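Local coordinates for protein farnesyl diphosphate synthase (Rhodobacter capsulatus, PDB 3M0G) that probably joins farnesyl diphosphate and isopentenyl diphosphate into geranylgeranyl diphosphate, a magnesium-dependent step on the way to carotenoids and diterpenes, at residues L95-V98 and H99-W102; L25-G28 and D29-A33. One frame throughout, in Å; residues are numbered along the deposited sequence.

Contact 1 (L95-V98 and H99-W102); sequences LPTV and HKKW. Unlike the reference sequence in segment 99-102: K100 (reference Arg).
V98 and W102 meet one turn apart, their side chains crossing at a slant. V98 sends CG1 anti to its backbone N (chi1 167°), and this methyl stops 4.0 Å from CE3 of the W102 indole. Valine suits this buried place, its branches serving both the indole and A107 of helix 104-121; the broad tryptophan can meet V98 while packing edge-to-face with Y36. V98 O sits at the indole edge, in its plane, 3.5 Å from W102 CE3. That carbonyl is engaged by the amide of W102, with W102 N 2.8 Å from V98 O and an angle of 165° at the hydrogen. One residue earlier, K101 N bonds T97 O at 2.9 Å. T97 and H99 lie side by side, pointing the same way, with T97 OG1 3.1 Å from H99 ND1. T97 OG1 hydrogen-bonds the carbonyl of D89; threonine suits a buried N-cap position because its short hydroxyl can reach a neighbouring backbone carbonyl. K100 leans on both: its CG lies 3.2 Å from T97 OG1 and over the rim of one imidazole face. This is a short helix entered straight from a hairpin strand, just after the aspartate-rich DDxxxxD segment characteristic of polyprenyl synthases.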
ATOM      1  N   LEU B  95      19.277  11.995  12.645  1.00 15.48           N
ATOM      2  CA  LEU B  95      18.396  13.118  12.292  1.00 14.17           C
ATOM      3  C   LEU B  95      16.982  12.866  12.809  1.00 11.76           C
ATOM      4  O   LEU B  95      16.578  11.711  12.922  1.00 11.70           O
ATOM      5  CB  LEU B  95      18.361  13.324  10.780  1.00 14.87           C
ATOM      6  CG  LEU B  95      19.691  13.658  10.112  1.00 16.96           C
ATOM      7  CD1 LEU B  95      19.929  12.704   8.963  1.00 15.47           C
ATOM      8  CD2 LEU B  95      19.722  15.118   9.655  1.00 15.21           C
ATOM      9  N   PRO B  96      16.220  13.939  13.106  1.00 10.23           N
ATOM     10  CA  PRO B  96      14.857  13.767  13.627  1.00  9.33           C
ATOM     11  C   PRO B  96      14.005  12.888  12.715  1.00  8.74           C
ATOM     12  O   PRO B  96      14.177  12.906  11.485  1.00  8.44           O
ATOM     13  CB  PRO B  96      14.300  15.186  13.624  1.00  9.37           C
ATOM     14  CG  PRO B  96      15.524  16.073  13.688  1.00 16.78           C
ATOM     15  CD  PRO B  96      16.541  15.364  12.875  1.00  9.68           C
ATOM     16  N   THR B  97      13.100  12.122  13.306  1.00  8.40           N
ATOM     17  CA  THR B  97      12.250  11.238  12.516  1.00  8.58           C
ATOM     18  C   THR B  97      11.117  12.043  11.907  1.00  8.77           C
ATOM     19  O   THR B  97      10.967  13.236  12.199  1.00  9.06           O
ATOM     20  CB  THR B  97      11.694  10.052  13.346  1.00  8.51           C
ATOM     21  OG1 THR B  97      11.159  10.541  14.581  1.00 11.39           O
ATOM     22  CG2 THR B  97      12.794   9.033  13.621  1.00 12.05           C
ATOM     23  N   VAL B  98      10.328  11.411  11.042  1.00  8.62           N
ATOM     24  CA  VAL B  98       9.247  12.137  10.373  1.00  7.91           C
ATOM     25  C   VAL B  98       8.221  12.624  11.385  1.00  8.97           C
ATOM     26  O   VAL B  98       7.792  13.778  11.335  1.00 10.01           O
ATOM     27  CB  VAL B  98       8.571  11.312   9.285  1.00  6.23           C
ATOM     28  CG1 VAL B  98       7.255  11.975   8.849  1.00 11.74           C
ATOM     29  CG2 VAL B  98       9.509  11.165   8.097  1.00 12.16           C
ATOM     30  N   HIS B  99       7.836  11.737  12.298  1.00  8.60           N
ATOM     31  CA  HIS B  99       6.821  12.059  13.292  1.00  8.78           C
ATOM     32  C   HIS B  99       7.317  13.156  14.266  1.00  8.66           C
ATOM     33  O   HIS B  99       6.515  13.924  14.782  1.00  9.29           O
ATOM     34  CB  HIS B  99       6.329  10.803  14.007  1.00  8.81           C
ATOM     35  CG  HIS B  99       7.147  10.417  15.198  1.00  9.09           C
ATOM     36  ND1 HIS B  99       8.231   9.571  15.118  1.00  9.41           N
ATOM     37  CD2 HIS B  99       7.025  10.753  16.502  1.00  9.19           C
ATOM     38  CE1 HIS B  99       8.750   9.412  16.322  1.00  8.86           C
ATOM     39  NE2 HIS B  99       8.035  10.118  17.178  1.00  9.32           N
ATOM     40  N   LYS B 100       8.627  13.235  14.486  1.00  8.20           N
ATOM     41  CA  LYS B 100       9.213  14.329  15.281  1.00  8.37           C
ATOM     42  C   LYS B 100       9.327  15.650  14.513  1.00  8.56           C
ATOM     43  O   LYS B 100       9.100  16.707  15.079  1.00  8.91           O
ATOM     44  CB  LYS B 100      10.584  13.942  15.858  1.00  8.65           C
ATOM     45  CG  LYS B 100      10.542  12.769  16.818  1.00  2.00           C
ATOM     46  CD  LYS B 100       9.760  13.100  18.086  1.00  9.08           C
ATOM     47  CE  LYS B 100      10.657  13.795  19.108  1.00  2.31           C
ATOM     48  NZ  LYS B 100      10.117  13.675  20.493  1.00 10.34           N
ATOM     49  N   LYS B 101       9.701  15.587  13.238  1.00  9.48           N
ATOM     50  CA  LYS B 101       9.875  16.794  12.411  1.00 10.13           C
ATOM     51  C   LYS B 101       8.540  17.399  11.946  1.00 10.56           C
ATOM     52  O   LYS B 101       8.427  18.620  11.784  1.00 11.21           O
ATOM     53  CB  LYS B 101      10.817  16.501  11.230  1.00 11.22           C
ATOM     54  CG  LYS B 101      11.155  17.709  10.346  1.00 24.75           C
ATOM     55  CD  LYS B 101      12.268  17.398   9.350  1.00 12.43           C
ATOM     56  CE  LYS B 101      12.452  18.534   8.343  1.00 25.37           C
ATOM     57  NZ  LYS B 101      13.082  19.755   8.945  1.00 13.01           N
ATOM     58  N   TRP B 102       7.528  16.561  11.728  1.00 10.23           N
ATOM     59  CA  TRP B 102       6.186  17.085  11.468  1.00  9.56           C
ATOM     60  C   TRP B 102       5.259  16.794  12.665  1.00  9.70           C
ATOM     61  O   TRP B 102       5.285  17.510  13.671  1.00 10.23           O
ATOM     62  CB  TRP B 102       5.652  16.559  10.127  1.00  8.53           C
ATOM     63  CG  TRP B 102       6.335  17.186   8.911  1.00  7.50           C
ATOM     64  CD1 TRP B 102       5.907  18.278   8.205  1.00  8.43           C
ATOM     65  CD2 TRP B 102       7.577  16.780   8.301  1.00  7.61           C
ATOM     66  NE1 TRP B 102       6.788  18.560   7.183  1.00  7.12           N
ATOM     67  CE2 TRP B 102       7.821  17.658   7.221  1.00  8.34           C
ATOM     68  CE3 TRP B 102       8.495  15.753   8.555  1.00  8.35           C
ATOM     69  CZ2 TRP B 102       8.949  17.537   6.389  1.00  6.85           C
ATOM     70  CZ3 TRP B 102       9.623  15.631   7.721  1.00  6.73           C
ATOM     71  CH2 TRP B 102       9.838  16.531   6.661  1.00  8.80           C
TER

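Contact 2 (L25-G28 and D29-A33); sequences LPAG and DLRDA
R31 reaches back from the first turn of its helix across the loop that leads into it. R31 CB begins against the backbone, 3.4 Å from P26 O. CG stands anti to the backbone N, and the extended chain runs on past that carbonyl, with CD still close to it. R31 CD also comes within 3.3 Å of L25 O while touching the aliphatic L25 CB at 4.1 Å. Here the chain bends (chi3 78°), which lays the guanidinium flat against A27: R31 CZ is 3.5 Å from A27 CA, which stands over the centre of one face. R31 NH1 then donates to L25 O at 2.8 Å, with 154° at the hydrogen. The acceptor lies in the guanidinium plane, at its edge. R31 NH2 ends beside the methyl of A27, 3.7 Å from A27 CB. Arginine suits this place because its long arm can run along the loop backbone, lie flat on A27 and still deliver an N-H to a loop carbonyl.

The loop ends at the N-terminus of helix 29-37, with G28 in the N-cap position. D32 N bonds G28 O at 3.1 Å, almost straight at 174°, as in the opening turn of an alpha-helix. A water accepts from the amide of G28 and donates to D32 OD1, tying the aspartate to the residue before the helix. G28 has backbone angles that glycine, lacking a side chain, adopts without strain. L25 and P26 pack on A146 of the second subunit.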
ATOM      1  N   LEU B  25       4.761  14.892  -7.445  1.00 17.42           N
ATOM      2  CA  LEU B  25       3.585  14.926  -6.571  1.00 17.00           C
ATOM      3  C   LEU B  25       3.249  16.377  -6.178  1.00 17.18           C
ATOM      4  O   LEU B  25       4.127  17.235  -6.218  1.00 16.76           O
ATOM      5  CB  LEU B  25       3.838  14.058  -5.334  1.00 16.49           C
ATOM      6  CG  LEU B  25       4.264  12.589  -5.576  1.00  9.66           C
ATOM      7  CD1 LEU B  25       4.580  11.886  -4.256  1.00 15.88           C
ATOM      8  CD2 LEU B  25       3.231  11.790  -6.375  1.00 15.98           C
ATOM      9  N   PRO B  26       1.972  16.666  -5.840  1.00 17.81           N
ATOM     10  CA  PRO B  26       1.679  18.058  -5.467  1.00 18.31           C
ATOM     11  C   PRO B  26       2.456  18.526  -4.227  1.00 17.94           C
ATOM     12  O   PRO B  26       2.767  17.721  -3.344  1.00 17.73           O
ATOM     13  CB  PRO B  26       0.162  18.065  -5.213  1.00 18.44           C
ATOM     14  CG  PRO B  26      -0.288  16.650  -5.267  1.00  6.24           C
ATOM     15  CD  PRO B  26       0.747  15.870  -6.021  1.00 18.03           C
ATOM     16  N   ALA B  27       2.759  19.823  -4.180  1.00 17.40           N
ATOM     17  CA  ALA B  27       3.508  20.439  -3.079  1.00 16.49           C
ATOM     18  C   ALA B  27       2.776  20.313  -1.747  1.00 15.70           C
ATOM     19  O   ALA B  27       1.555  20.156  -1.720  1.00 15.75           O
ATOM     20  CB  ALA B  27       3.786  21.917  -3.393  1.00 16.29           C
ATOM     21  N   GLY B  28       3.525  20.380  -0.651  1.00 14.92           N
ATOM     22  CA  GLY B  28       2.939  20.369   0.690  1.00 14.27           C
ATOM     23  C   GLY B  28       3.746  19.598   1.717  1.00 13.30           C
ATOM     24  O   GLY B  28       4.761  18.987   1.383  1.00 13.47           O
ATOM     25  N   ASP B  29       3.285  19.624   2.965  1.00 12.66           N
ATOM     26  CA  ASP B  29       3.931  18.914   4.074  1.00 12.45           C
ATOM     27  C   ASP B  29       4.025  17.408   3.804  1.00 11.07           C
ATOM     28  O   ASP B  29       5.030  16.762   4.142  1.00 10.98           O
ATOM     29  CB  ASP B  29       3.158  19.158   5.380  1.00 14.22           C
ATOM     30  CG  ASP B  29       3.463  20.523   6.007  1.00 17.15           C
ATOM     31  OD1 ASP B  29       2.513  21.278   6.307  1.00 15.46           O
ATOM     32  OD2 ASP B  29       4.649  20.840   6.202  1.00 15.13           O
ATOM     33  N   LEU B  30       2.976  16.861   3.190  1.00 10.11           N
ATOM     34  CA  LEU B  30       2.933  15.443   2.846  1.00  9.21           C
ATOM     35  C   LEU B  30       4.048  15.071   1.864  1.00  8.58           C
ATOM     36  O   LEU B  30       4.726  14.067   2.072  1.00  8.01           O
ATOM     37  CB  LEU B  30       1.558  15.031   2.301  1.00  9.23           C
ATOM     38  CG  LEU B  30       1.416  13.621   1.690  1.00 14.90           C
ATOM     39  CD1 LEU B  30       1.356  12.487   2.733  1.00  9.90           C
ATOM     40  CD2 LEU B  30       0.212  13.541   0.759  1.00  9.44           C
ATOM     41  N   ARG B  31       4.255  15.882   0.822  1.00  8.51           N
ATOM     42  CA  ARG B  31       5.364  15.628  -0.117  1.00  9.85           C
ATOM     43  C   ARG B  31       6.763  15.794   0.497  1.00 10.59           C
ATOM     44  O   ARG B  31       7.654  14.964   0.254  1.00 10.20           O
ATOM     45  CB  ARG B  31       5.253  16.463  -1.389  1.00 10.35           C
ATOM     46  CG  ARG B  31       6.317  16.101  -2.426  1.00 10.49           C
ATOM     47  CD  ARG B  31       6.189  16.959  -3.663  1.00 11.10           C
ATOM     48  NE  ARG B  31       6.760  18.284  -3.430  1.00 11.52           N
ATOM     49  CZ  ARG B  31       6.629  19.312  -4.254  1.00 10.67           C
ATOM     50  NH1 ARG B  31       5.932  19.186  -5.371  1.00 11.55           N
ATOM     51  NH2 ARG B  31       7.190  20.472  -3.944  1.00 12.19           N
ATOM     52  N   ASP B  32       6.951  16.861   1.275  1.00 11.29           N
ATOM     53  CA  ASP B  32       8.209  17.093   2.009  1.00 11.88           C
ATOM     54  C   ASP B  32       8.553  15.944   2.959  1.00 11.40           C
ATOM     55  O   ASP B  32       9.709  15.514   3.036  1.00 11.05           O
ATOM     56  CB  ASP B  32       8.136  18.392   2.814  1.00 13.06           C
ATOM     57  CG  ASP B  32       7.755  19.582   1.966  1.00 19.87           C
ATOM     58  OD1 ASP B  32       8.097  19.598   0.761  1.00 14.04           O
ATOM     59  OD2 ASP B  32       7.107  20.498   2.506  1.00 14.08           O
ATOM     60  N   ALA B  33       7.549  15.484   3.700  1.00 10.92           N
ATOM     61  CA  ALA B  33       7.702  14.366   4.616  1.00 11.20           C
ATOM     62  C   ALA B  33       8.124  13.095   3.879  1.00 10.64           C
ATOM     63  O   ALA B  33       9.042  12.395   4.314  1.00  9.99           O
ATOM     64  CB  ALA B  33       6.407  14.143   5.410  1.00 11.05           C
TER
HETATM   65  O   HOH W   1       6.366  20.948  -1.150  1.00 10.30           O

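Both contacts are helix starts, each with a residue at the N-cap position, and both are partly buried. In contact 1, T97, V98 and H99 are buried while P96, K100 and K101 are exposed; in contact 2, L25 and L30 are buried while A27 and D29 are exposed. They meet directly: the W102 indole packs on D32 and A33, and its NE1 makes a weak hydrogen bond to D29 OD2. Contact 1 combines apolar contact with a threonine hydroxyl bonded to the loop that follows the aspartate-rich motif, away from the other subunit. Contact 2 relies on a charged arm and a bridging water, takes part in the subunit interface, and rests A33 and L30 on helix 104-121, which V98 and H99 also touch.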